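PDB 3F4W: putative hexulose 6 phosphate synthase from Salmonella typhimurium, which is a putative synthase of the HUMPS family, a closed eight-stranded TIM barrel present as a two-chain assembly. Local coordinates for residues D27-G32 with P52-L57; D59-D64 with T82-T87; A78-V83 with G103-V108; A163-I168 with V183-S188. All blocks are in the same frame, centred on the assembly; numbering follows the deposited sequence.

Contact 1 (D27-G32 with P52-L57); sequences DIIEVG and PHKEVL
The carboxylate of Glu55 meets Ile28 through one oxygen: OE2 lies 3.8 Å from Ile28 CG1, and the same oxygen is hydrogen-bonded by Tyr80 OH and salt-bridged by Lys2 NZ. Glu30 touches with its stem instead. Its CG runs alongside Leu57 CD1 at 3.9 Å, the two side chains pointing the same way, while its carboxylate continues to Gln4 NE2 through OE1. Both pairs belong to neighbouring parallel strands, 28-31 and 55-62, of a TIM barrel, and all four side chains face the barrel interior. Ile28 sets CG2 anti to its backbone N (chi1 -58°, with CG1 anti to the carbonyl carbon), which brings that methyl within 3.8 Å of Leu57 CB. Three backbone hydrogen bonds join the strands: Ile29 N to Glu55 O, Leu57 N to Ile29 O, and Val31 N to Leu57 O. The middle one is nearly straight (2.8 Å, 173° at the hydrogen). On the outer face Ile29 and Val56 lead toward the helical layer. The Ile29 and Lys54 side chains cross at about a right angle, Ile29 CD1 4.0 Å from Lys54 CB, and Val56 packs against Ile44 of helix 42-50. Where the strands begin, Lys54 NZ bonds mainly to Val26 O and Val23 O; Asp27, whose OD2 accepts from Leu3 N, takes a water's donation on OD1 at 2.9 Å, and that water weakly accepts from Lys54 NZ at 3.4 Å.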
loop_
_atom_site.group_PDB
_atom_site.type_symbol
_atom_site.label_atom_id
_atom_site.label_comp_id
_atom_site.label_asym_id
_atom_site.label_seq_id
_atom_site.Cartn_x
_atom_site.Cartn_y
_atom_site.Cartn_z
ATOM N N ASP A 27 17.953 14.931 5.611
ATOM C CA ASP A 27 18.848 13.809 5.324
ATOM C C ASP A 27 18.221 12.796 4.367
ATOM O O ASP A 27 18.895 12.251 3.497
ATOM C CB ASP A 27 19.238 13.092 6.615
ATOM C CG ASP A 27 19.978 13.990 7.577
ATOM O OD1 ASP A 27 21.142 14.345 7.281
ATOM O OD2 ASP A 27 19.393 14.341 8.627
ATOM N N ILE A 28 16.934 12.531 4.549
ATOM C CA ILE A 28 16.230 11.572 3.703
ATOM C C ILE A 28 14.969 12.190 3.120
ATOM O O ILE A 28 14.118 12.685 3.853
ATOM C CB ILE A 28 15.828 10.313 4.492
ATOM C CG1 ILE A 28 17.063 9.640 5.098
ATOM C CG2 ILE A 28 15.072 9.348 3.589
ATOM C CD1 ILE A 28 16.738 8.497 6.049
ATOM N N ILE A 29 14.856 12.170 1.798
ATOM C CA ILE A 29 13.656 12.657 1.138
ATOM C C ILE A 29 12.700 11.487 0.951
ATOM O O ILE A 29 13.037 10.496 0.301
ATOM C CB ILE A 29 13.981 13.281 -0.231
ATOM C CG1 ILE A 29 15.064 14.352 -0.080
ATOM C CG2 ILE A 29 12.718 13.846 -0.875
ATOM C CD1 ILE A 29 15.443 15.032 -1.383
ATOM N N GLU A 30 11.514 11.589 1.535
ATOM C CA GLU A 30 10.535 10.522 1.409
ATOM C C GLU A 30 9.476 10.855 0.360
ATOM O O GLU A 30 8.786 11.867 0.457
ATOM C CB GLU A 30 9.855 10.231 2.750
ATOM C CG GLU A 30 8.662 9.288 2.626
ATOM C CD GLU A 30 7.871 9.147 3.915
ATOM O OE1 GLU A 30 8.455 9.319 5.003
ATOM O OE2 GLU A 30 6.657 8.858 3.835
ATOM N N VAL A 31 9.355 10.003 -0.648
ATOM C CA VAL A 31 8.222 10.101 -1.555
ATOM C C VAL A 31 7.049 9.371 -0.904
ATOM O O VAL A 31 7.029 8.141 -0.851
ATOM C CB VAL A 31 8.546 9.502 -2.934
ATOM C CG1 VAL A 31 7.321 9.535 -3.840
ATOM C CG2 VAL A 31 9.705 10.257 -3.567
ATOM N N GLY A 32 6.092 10.138 -0.387
ATOM C CA GLY A 32 4.943 9.584 0.312
ATOM C C GLY A 32 4.060 8.703 -0.554
ATOM O O GLY A 32 4.131 8.753 -1.781
ATOM N N PRO A 52 21.162 14.147 -6.099
ATOM C CA PRO A 52 21.912 12.887 -6.143
ATOM C C PRO A 52 22.588 12.552 -4.822
ATOM O O PRO A 52 22.814 11.379 -4.530
ATOM C CB PRO A 52 22.981 13.151 -7.210
ATOM C CG PRO A 52 22.465 14.294 -8.009
ATOM C CD PRO A 52 21.692 15.136 -7.052
ATOM N N HIS A 53 22.916 13.572 -4.037
ATOM C CA HIS A 53 23.630 13.363 -2.782
ATOM C C HIS A 53 22.699 13.135 -1.599
ATOM O O HIS A 53 23.155 12.897 -0.482
ATOM C CB HIS A 53 24.570 14.536 -2.500
ATOM C CG HIS A 53 25.606 14.737 -3.558
ATOM N ND1 HIS A 53 25.522 15.739 -4.499
ATOM C CD2 HIS A 53 26.738 14.050 -3.837
ATOM C CE1 HIS A 53 26.566 15.669 -5.306
ATOM N NE2 HIS A 53 27.319 14.652 -4.927
ATOM N N LYS A 54 21.395 13.204 -1.854
ATOM C CA LYS A 54 20.388 12.954 -0.827
ATOM C C LYS A 54 19.841 11.537 -0.957
ATOM O O LYS A 54 19.706 11.022 -2.065
ATOM C CB LYS A 54 19.238 13.956 -0.962
ATOM C CG LYS A 54 19.629 15.384 -0.656
ATOM C CD LYS A 54 19.978 15.529 0.810
ATOM C CE LYS A 54 20.481 16.920 1.114
ATOM N NZ LYS A 54 20.790 17.061 2.554
ATOM N N GLU A 55 19.527 10.909 0.173
ATOM C CA GLU A 55 18.904 9.591 0.148
ATOM C C GLU A 55 17.409 9.727 -0.123
ATOM O O GLU A 55 16.763 10.654 0.360
ATOM C CB GLU A 55 19.154 8.837 1.455
ATOM C CG GLU A 55 20.584 8.348 1.614
ATOM C CD GLU A 55 20.793 7.546 2.885
ATOM O OE1 GLU A 55 21.544 6.547 2.840
ATOM O OE2 GLU A 55 20.209 7.912 3.929
ATOM N N VAL A 56 16.869 8.805 -0.908
ATOM C CA VAL A 56 15.459 8.849 -1.262
ATOM C C VAL A 56 14.760 7.604 -0.740
ATOM O O VAL A 56 15.220 6.484 -0.963
ATOM C CB VAL A 56 15.256 8.984 -2.794
ATOM C CG1 VAL A 56 13.777 8.954 -3.148
ATOM C CG2 VAL A 56 15.896 10.267 -3.306
ATOM N N LEU A 57 13.661 7.819 -0.023
ATOM C CA LEU A 57 12.841 6.748 0.533
ATOM C C LEU A 57 11.530 6.664 -0.251
ATOM O O LEU A 57 10.831 7.661 -0.397
ATOM C CB LEU A 57 12.560 7.049 2.015
ATOM C CG LEU A 57 11.597 6.310 2.968
ATOM C CD1 LEU A 57 10.340 5.781 2.297
ATOM C CD2 LEU A 57 12.293 5.208 3.778
HETATM O O HOH W 1 22.561 15.442 5.015
#

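Contact 2 (D59-D64 with T82-T87); sequences DAKIMD and TVLGVT
Thr82 OG1 is held twice by the neighbouring strand. It donates to Asp59 OD1 at 2.7 Å, using the anti lone pair of that oxygen, and accepts from Lys61 N at 2.9 Å. Its chi1 of 56° sets the hydroxyl between backbone N and carbonyl carbon, turned to strand 55-62. The next N-H, of Ile62, bonds Thr82 O, so consecutive amides grip one threonine; Leu84 N then meets Ile62 O in the carbonyl plane, at 177° at the hydrogen. Around this core, Lys61 NZ forms a salt bridge to Asp59 OD2 at 2.8 Å, coming from above the carboxylate plane, and also bonds Thr33 OG1. The Leu84 side chain lies across the Lys61 stem at a slant, CD1 3.6 Å from Lys61 CB. Beyond the strands, a type I turn from Leu84 to Thr87 swings Thr87 OG1 onto Met63 O (2.6 Å), while the Met63 and Thr87 side chains slide past each other with SD 3.6 Å from Thr87 CB. In the same turn Val86 meets Val86 of the second subunit. Strand 55-62, helix 66-75 and strand 80-84 form a beta-alpha-beta unit of the TIM barrel, with Ile62 packed on that helix; beside the unit, Val83 touches helix 89-102 and strand 105-109.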
loop_
_atom_site.group_PDB
_atom_site.type_symbol
_atom_site.label_atom_id
_atom_site.label_comp_id
_atom_site.label_asym_id
_atom_site.label_seq_id
_atom_site.Cartn_x
_atom_site.Cartn_y
_atom_site.Cartn_z
ATOM N N ASP A 59 7.929 5.424 -0.043
ATOM C CA ASP A 59 6.962 4.953 0.939
ATOM C C ASP A 59 5.849 4.147 0.278
ATOM O O ASP A 59 4.682 4.547 0.288
ATOM C CB ASP A 59 6.366 6.122 1.718
ATOM C CG ASP A 59 5.642 5.675 2.968
ATOM O OD1 ASP A 59 5.906 4.550 3.442
ATOM O OD2 ASP A 59 4.808 6.450 3.477
ATOM N N ALA A 60 6.222 3.010 -0.299
ATOM C CA ALA A 60 5.270 2.162 -1.007
ATOM C C ALA A 60 4.306 1.441 -0.063
ATOM O O ALA A 60 3.206 1.062 -0.466
ATOM C CB ALA A 60 6.012 1.160 -1.875
ATOM N N LYS A 61 4.714 1.264 1.192
ATOM C CA LYS A 61 3.916 0.504 2.155
ATOM C C LYS A 61 3.500 -0.837 1.560
ATOM O O LYS A 61 2.319 -1.203 1.567
ATOM C CB LYS A 61 2.681 1.295 2.597
ATOM C CG LYS A 61 2.965 2.404 3.600
ATOM C CD LYS A 61 1.666 3.021 4.099
ATOM C CE LYS A 61 1.922 4.154 5.080
ATOM N NZ LYS A 61 2.432 5.368 4.392
ATOM N N ILE A 62 4.486 -1.564 1.049
ATOM C CA ILE A 62 4.264 -2.841 0.388
ATOM C C ILE A 62 3.526 -3.854 1.266
ATOM O O ILE A 62 3.843 -4.030 2.444
ATOM C CB ILE A 62 5.599 -3.439 -0.088
ATOM C CG1 ILE A 62 6.230 -2.528 -1.144
ATOM C CG2 ILE A 62 5.393 -4.829 -0.660
ATOM C CD1 ILE A 62 7.630 -2.940 -1.551
ATOM N N MET A 63 2.533 -4.515 0.676
ATOM C CA MET A 63 1.720 -5.490 1.390
ATOM C C MET A 63 1.800 -6.847 0.701
ATOM O O MET A 63 1.498 -7.879 1.296
ATOM C CB MET A 63 0.263 -5.024 1.436
ATOM C CG MET A 63 -0.651 -5.890 2.295
ATOM S SD MET A 63 -0.276 -5.710 4.049
ATOM C CE MET A 63 -1.343 -6.945 4.799
ATOM N N ASP A 64 2.212 -6.836 -0.561
ATOM C CA ASP A 64 2.264 -8.051 -1.362
ATOM C C ASP A 64 3.187 -7.827 -2.550
ATOM O O ASP A 64 3.564 -6.691 -2.843
ATOM C CB ASP A 64 0.857 -8.445 -1.838
ATOM C CG ASP A 64 0.813 -9.839 -2.454
ATOM O OD1 ASP A 64 -0.125 -10.128 -3.230
ATOM O OD2 ASP A 64 1.719 -10.647 -2.165
ATOM N N THR A 82 9.539 1.062 1.933
ATOM C CA THR A 82 8.800 0.624 3.109
ATOM C C THR A 82 7.920 -0.576 2.793
ATOM O O THR A 82 7.313 -0.655 1.725
ATOM C CB THR A 82 7.916 1.739 3.720
ATOM O OG1 THR A 82 7.019 2.246 2.725
ATOM C CG2 THR A 82 8.771 2.872 4.267
ATOM N N VAL A 83 7.883 -1.512 3.733
ATOM C CA VAL A 83 6.982 -2.651 3.695
ATOM C C VAL A 83 6.208 -2.640 5.012
ATOM O O VAL A 83 6.735 -2.212 6.037
ATOM C CB VAL A 83 7.756 -3.980 3.547
ATOM C CG1 VAL A 83 8.639 -4.222 4.767
ATOM C CG2 VAL A 83 6.802 -5.140 3.354
ATOM N N LEU A 84 4.959 -3.087 4.984
ATOM C CA LEU A 84 4.117 -3.071 6.176
ATOM C C LEU A 84 4.461 -4.204 7.134
ATOM O O LEU A 84 4.539 -5.362 6.731
ATOM C CB LEU A 84 2.642 -3.169 5.783
ATOM C CG LEU A 84 1.788 -1.905 5.639
ATOM C CD1 LEU A 84 2.611 -0.633 5.657
ATOM C CD2 LEU A 84 0.928 -2.003 4.379
ATOM N N GLY A 85 4.649 -3.866 8.405
ATOM C CA GLY A 85 4.906 -4.864 9.427
ATOM C C GLY A 85 3.750 -5.835 9.591
ATOM O O GLY A 85 3.934 -6.954 10.068
ATOM N N VAL A 86 2.553 -5.413 9.189
ATOM C CA VAL A 86 1.373 -6.260 9.331
ATOM C C VAL A 86 1.264 -7.304 8.223
ATOM O O VAL A 86 0.407 -8.180 8.282
ATOM C CB VAL A 86 0.059 -5.441 9.392
ATOM C CG1 VAL A 86 -0.015 -4.655 10.692
ATOM C CG2 VAL A 86 -0.060 -4.519 8.195
ATOM N N THR A 87 2.131 -7.214 7.218
ATOM C CA THR A 87 2.092 -8.175 6.119
ATOM C C THR A 87 2.799 -9.479 6.482
ATOM O O THR A 87 3.430 -9.588 7.532
ATOM C CB THR A 87 2.695 -7.609 4.817
ATOM O OG1 THR A 87 2.260 -8.411 3.710
ATOM C CG2 THR A 87 4.217 -7.610 4.872
#

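Contact 3 (A78-V83 with G103-V108); sequences ADYVTV and GKQVVV
Tyr80 to Val83 pair in parallel register with Gln105 to Val108, the two strand axes coming within 4.7 Å and crossing at 32°, and four backbone hydrogen bonds alternate along the seam, of which Val107 N to Val81 O is the straightest (2.8 Å, 176° at the hydrogen). Gln105 CG comes obliquely to the Tyr80 ring, 3.6 Å from Tyr80 CD1, and Val107 CG2 reaches the same ring atom at 3.9 Å. The Gln105 chain then bends at chi2, which takes the amide away from the ring and lets NE2 donate to Val106 O at 2.9 Å, with that oxygen in the amide plane. These strands, with helix 89-102 between them, make a beta-alpha-beta crossover of the TIM barrel; Tyr80, Thr82 and Val107 face the interior, whereas Val81, Val83 and Val106 face the helices. On the helical side Val106 sits between two valines, CG1 at 3.6 Å from Val83 CG1 and CG2 at 3.8 Å from Val81 CG2, and it also touches Cys95 and Ala99 of helix 89-102. Where the strands begin, the extended Lys104 side chain passes along Asp79 O; its NZ bonds Phe74 O and also reaches Ala78 O, 3.0 Å away, from above that carbonyl plane.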
loop_
_atom_site.group_PDB
_atom_site.type_symbol
_atom_site.label_atom_id
_atom_site.label_comp_id
_atom_site.label_asym_id
_atom_site.label_seq_id
_atom_site.Cartn_x
_atom_site.Cartn_y
_atom_site.Cartn_z
ATOM N N ALA A 78 15.475 4.610 -5.660
ATOM C CA ALA A 78 15.184 4.664 -4.231
ATOM C C ALA A 78 16.304 4.018 -3.419
ATOM O O ALA A 78 16.846 2.990 -3.814
ATOM C CB ALA A 78 13.849 3.989 -3.928
ATOM N N ASP A 79 16.651 4.629 -2.292
ATOM C CA ASP A 79 17.629 4.057 -1.367
ATOM C C ASP A 79 16.960 3.213 -0.285
ATOM O O ASP A 79 17.577 2.306 0.276
ATOM C CB ASP A 79 18.454 5.171 -0.725
ATOM C CG ASP A 79 19.209 5.976 -1.744
ATOM O OD1 ASP A 79 18.864 7.159 -1.946
ATOM O OD2 ASP A 79 20.125 5.406 -2.375
ATOM N N TYR A 80 15.704 3.536 0.012
ATOM C CA TYR A 80 14.890 2.775 0.954
ATOM C C TYR A 80 13.520 2.497 0.346
ATOM O O TYR A 80 13.032 3.269 -0.479
ATOM C CB TYR A 80 14.667 3.560 2.251
ATOM C CG TYR A 80 15.910 4.035 2.976
ATOM C CD1 TYR A 80 16.441 3.305 4.030
ATOM C CD2 TYR A 80 16.530 5.230 2.629
ATOM C CE1 TYR A 80 17.565 3.738 4.706
ATOM C CE2 TYR A 80 17.659 5.674 3.302
ATOM C CZ TYR A 80 18.172 4.920 4.341
ATOM O OH TYR A 80 19.289 5.349 5.020
ATOM N N VAL A 81 12.900 1.399 0.761
ATOM C CA VAL A 81 11.485 1.169 0.481
ATOM C C VAL A 81 10.815 0.723 1.769
ATOM O O VAL A 81 11.449 0.091 2.611
ATOM C CB VAL A 81 11.261 0.098 -0.609
ATOM C CG1 VAL A 81 11.905 0.531 -1.923
ATOM C CG2 VAL A 81 11.796 -1.252 -0.158
ATOM N N THR A 82 9.539 1.062 1.933
ATOM C CA THR A 82 8.800 0.624 3.109
ATOM C C THR A 82 7.920 -0.576 2.793
ATOM O O THR A 82 7.313 -0.655 1.725
ATOM C CB THR A 82 7.916 1.739 3.720
ATOM O OG1 THR A 82 7.019 2.246 2.725
ATOM C CG2 THR A 82 8.771 2.872 4.267
ATOM N N VAL A 83 7.883 -1.512 3.733
ATOM C CA VAL A 83 6.982 -2.651 3.695
ATOM C C VAL A 83 6.208 -2.640 5.012
ATOM O O VAL A 83 6.735 -2.212 6.037
ATOM C CB VAL A 83 7.756 -3.980 3.547
ATOM C CG1 VAL A 83 8.639 -4.222 4.767
ATOM C CG2 VAL A 83 6.802 -5.140 3.354
ATOM N N GLY A 103 21.978 -3.582 -2.705
ATOM C CA GLY A 103 22.810 -2.961 -1.694
ATOM C C GLY A 103 22.070 -1.830 -1.009
ATOM O O GLY A 103 22.679 -0.888 -0.507
ATOM N N LYS A 104 20.747 -1.921 -0.991
ATOM C CA LYS A 104 19.931 -0.877 -0.387
ATOM C C LYS A 104 19.205 -1.381 0.867
ATOM O O LYS A 104 19.645 -2.339 1.497
ATOM C CB LYS A 104 18.978 -0.289 -1.427
ATOM C CG LYS A 104 19.728 0.228 -2.653
ATOM C CD LYS A 104 18.818 0.905 -3.655
ATOM C CE LYS A 104 19.609 1.444 -4.840
ATOM N NZ LYS A 104 18.716 2.006 -5.897
ATOM N N GLN A 105 18.106 -0.738 1.240
ATOM C CA GLN A 105 17.530 -0.981 2.561
ATOM C C GLN A 105 16.006 -0.982 2.600
ATOM O O GLN A 105 15.351 -0.118 2.019
ATOM C CB GLN A 105 18.065 0.048 3.563
ATOM C CG GLN A 105 17.470 -0.062 4.964
ATOM C CD GLN A 105 18.087 -1.181 5.778
ATOM O OE1 GLN A 105 19.308 -1.333 5.821
ATOM N NE2 GLN A 105 17.244 -1.971 6.433
ATOM N N VAL A 106 15.460 -1.962 3.307
ATOM C CA VAL A 106 14.032 -2.030 3.572
ATOM C C VAL A 106 13.718 -1.469 4.962
ATOM O O VAL A 106 14.426 -1.740 5.933
ATOM C CB VAL A 106 13.518 -3.480 3.478
ATOM C CG1 VAL A 106 12.172 -3.629 4.196
ATOM C CG2 VAL A 106 13.421 -3.917 2.018
ATOM N N VAL A 107 12.662 -0.670 5.040
ATOM C CA VAL A 107 12.173 -0.163 6.312
ATOM C C VAL A 107 10.807 -0.782 6.582
ATOM O O VAL A 107 9.889 -0.649 5.771
ATOM C CB VAL A 107 12.023 1.369 6.282
ATOM C CG1 VAL A 107 11.351 1.853 7.555
ATOM C CG2 VAL A 107 13.383 2.035 6.093
ATOM N N VAL A 108 10.668 -1.477 7.706
ATOM C CA VAL A 108 9.387 -2.086 8.042
ATOM C C VAL A 108 8.543 -1.082 8.817
ATOM O O VAL A 108 8.881 -0.713 9.940
ATOM C CB VAL A 108 9.552 -3.369 8.874
ATOM C CG1 VAL A 108 8.198 -4.048 9.066
ATOM C CG2 VAL A 108 10.528 -4.318 8.207
#

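Contact 4 (A163-I168 with V183-S188); sequences AVAGGI and VVIVGS. With MLI (malonate ion), chain C.
Just beyond Ala165 and Ile185, which touch CB to CB at 3.5 Å, the two strands part around a buried-looking bridge of water. The water accepts from Gly166 N and Ile168 N on the 163-168 side and donates to malonate O8; its very short approach to Ile185 O is doubtful as a bond. It apparently bridges the strands where direct pairing stops. At the backbone angles of Gly166 (phi 157°) a CB would jam against the carbonyl O of Ala165. This opening is the C-terminal mouth of the TIM barrel between strands 161-165 and 183-186, where many proteins of this fold hold a phosphate group; the malonate here probably came from the crystallisation liquor. Deeper in, the strands pair directly: Val164 N bonds Val183 O, and Ile185 N bonds Val164 O at 2.9 Å. Toward the barrel interior, Ile185 keeps CG1 anti to its carbonyl carbon (chi1 -60°), which lays CD1 over both alanines, 3.9 Å from Ala163 CB and slightly nearer Ala165 CB. On the helical side, Ile168 crosses Val184 and Val186 at about right angles, with CD1 4.2 Å from Val184 CG1 and CG2 4.1 Å from Val186 CG2; Tyr176 of helix 173-177 also packs on Ile168. The malonate is gripped largely by backbone amides, with His134 and Gln140 adding side-chain bonds. Gly167 N donates to O7 at 3.0 Å, Gly187 N more weakly to O8, and Ser188 N, at the start of helix 188-191, points almost straight at malonate O9 (3.0 Å, 167° at the hydrogen).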
loop_
_atom_site.group_PDB
_atom_site.type_symbol
_atom_site.label_atom_id
_atom_site.label_comp_id
_atom_site.label_asym_id
_atom_site.label_seq_id
_atom_site.Cartn_x
_atom_site.Cartn_y
_atom_site.Cartn_z
ATOM N N ALA A 163 13.124 4.127 13.310
ATOM C CA ALA A 163 12.584 5.404 12.858
ATOM C C ALA A 163 11.257 5.674 13.557
ATOM O O ALA A 163 10.613 4.753 14.059
ATOM C CB ALA A 163 12.403 5.405 11.341
ATOM N N VAL A 164 10.855 6.939 13.606
ATOM C CA VAL A 164 9.572 7.290 14.204
ATOM C C VAL A 164 8.856 8.397 13.428
ATOM O O VAL A 164 9.460 9.401 13.042
ATOM C CB VAL A 164 9.712 7.663 15.704
ATOM C CG1 VAL A 164 10.651 8.842 15.885
ATOM C CG2 VAL A 164 8.346 7.951 16.309
ATOM N N ALA A 165 7.561 8.190 13.198
ATOM C CA ALA A 165 6.738 9.135 12.464
ATOM C C ALA A 165 5.363 9.236 13.108
ATOM O O ALA A 165 4.835 8.249 13.626
ATOM C CB ALA A 165 6.598 8.694 11.011
ATOM N N GLY A 166 4.783 10.428 13.071
ATOM C CA GLY A 166 3.427 10.615 13.551
ATOM C C GLY A 166 3.127 12.042 13.955
ATOM O O GLY A 166 2.882 12.322 15.125
ATOM N N GLY A 167 3.158 12.949 12.986
ATOM C CA GLY A 167 2.809 14.337 13.227
ATOM C C GLY A 167 3.813 15.089 14.077
ATOM O O GLY A 167 3.470 16.076 14.722
ATOM N N ILE A 168 5.058 14.624 14.081
ATOM C CA ILE A 168 6.113 15.282 14.844
ATOM C C ILE A 168 6.412 16.670 14.278
ATOM O O ILE A 168 6.442 16.862 13.060
ATOM C CB ILE A 168 7.391 14.420 14.876
ATOM C CG1 ILE A 168 7.104 13.101 15.606
ATOM C CG2 ILE A 168 8.537 15.166 15.558
ATOM C CD1 ILE A 168 8.164 12.033 15.414
ATOM N N VAL A 183 16.157 7.630 13.187
ATOM C CA VAL A 183 15.557 8.519 12.200
ATOM C C VAL A 183 14.277 9.135 12.739
ATOM O O VAL A 183 13.417 8.437 13.280
ATOM C CB VAL A 183 15.249 7.781 10.874
ATOM C CG1 VAL A 183 14.549 8.717 9.881
ATOM C CG2 VAL A 183 16.528 7.214 10.269
ATOM N N VAL A 184 14.168 10.449 12.607
ATOM C CA VAL A 184 12.940 11.152 12.934
ATOM C C VAL A 184 12.277 11.585 11.629
ATOM O O VAL A 184 12.897 12.251 10.796
ATOM C CB VAL A 184 13.213 12.370 13.829
ATOM C CG1 VAL A 184 11.945 13.180 14.022
ATOM C CG2 VAL A 184 13.775 11.918 15.171
ATOM N N ILE A 185 11.024 11.179 11.445
ATOM C CA ILE A 185 10.280 11.466 10.222
ATOM C C ILE A 185 9.291 12.607 10.452
ATOM O O ILE A 185 8.516 12.585 11.407
ATOM C CB ILE A 185 9.515 10.210 9.726
ATOM C CG1 ILE A 185 10.489 9.063 9.441
ATOM C CG2 ILE A 185 8.697 10.536 8.490
ATOM C CD1 ILE A 185 9.852 7.680 9.460
ATOM N N VAL A 186 9.331 13.605 9.577
ATOM C CA VAL A 186 8.440 14.753 9.678
ATOM C C VAL A 186 7.839 15.036 8.312
ATOM O O VAL A 186 8.517 14.924 7.290
ATOM C CB VAL A 186 9.183 16.007 10.195
ATOM C CG1 VAL A 186 8.294 17.238 10.096
ATOM C CG2 VAL A 186 9.639 15.797 11.630
ATOM N N GLY A 187 6.559 15.386 8.293
ATOM C CA GLY A 187 5.884 15.688 7.048
ATOM C C GLY A 187 5.143 17.003 7.147
ATOM O O GLY A 187 5.696 18.060 6.841
ATOM N N SER A 188 3.899 16.926 7.607
ATOM C CA SER A 188 2.991 18.069 7.652
ATOM C C SER A 188 3.554 19.301 8.360
ATOM O O SER A 188 3.332 20.429 7.921
ATOM C CB SER A 188 1.663 17.660 8.298
ATOM O OG SER A 188 0.760 18.750 8.338
HETATM C C1 MLI C . 4.449 12.157 8.691
HETATM C C2 MLI C . 3.580 11.110 9.333
HETATM C C3 MLI C . 3.876 13.501 9.066
HETATM O O6 MLI C . 3.009 10.273 8.655
HETATM O O7 MLI C . 3.252 11.270 10.495
HETATM O O8 MLI C . 4.360 14.106 10.016
HETATM O O9 MLI C . 3.152 14.091 8.277
HETATM O O HOH W 2 6.109 12.805 12.050
#

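In the fold
From the N terminus, contact 1 closes the loop carrying helices 33-39 and 42-50, joining strands 28-31 and 55-62. Contact 2 starts farther along strand 55-62 and closes over helix 66-75 onto strand 80-84. Contact 3 opens before contact 2 has ended; the two overlap at Thr82 and Val83, and contact 3 returns through helix 89-102 to strand 105-109. Contacts 1 to 3 thus tie four successive strands. Contact 4 comes later in series, closing over helix 173-177 between the last two strands, its centre about 17 Å from the centres of contacts 2 and 3. None nests within another; contact 4 touches contact 1 through Ile185 and Glu30, past the intervening strand 2-7.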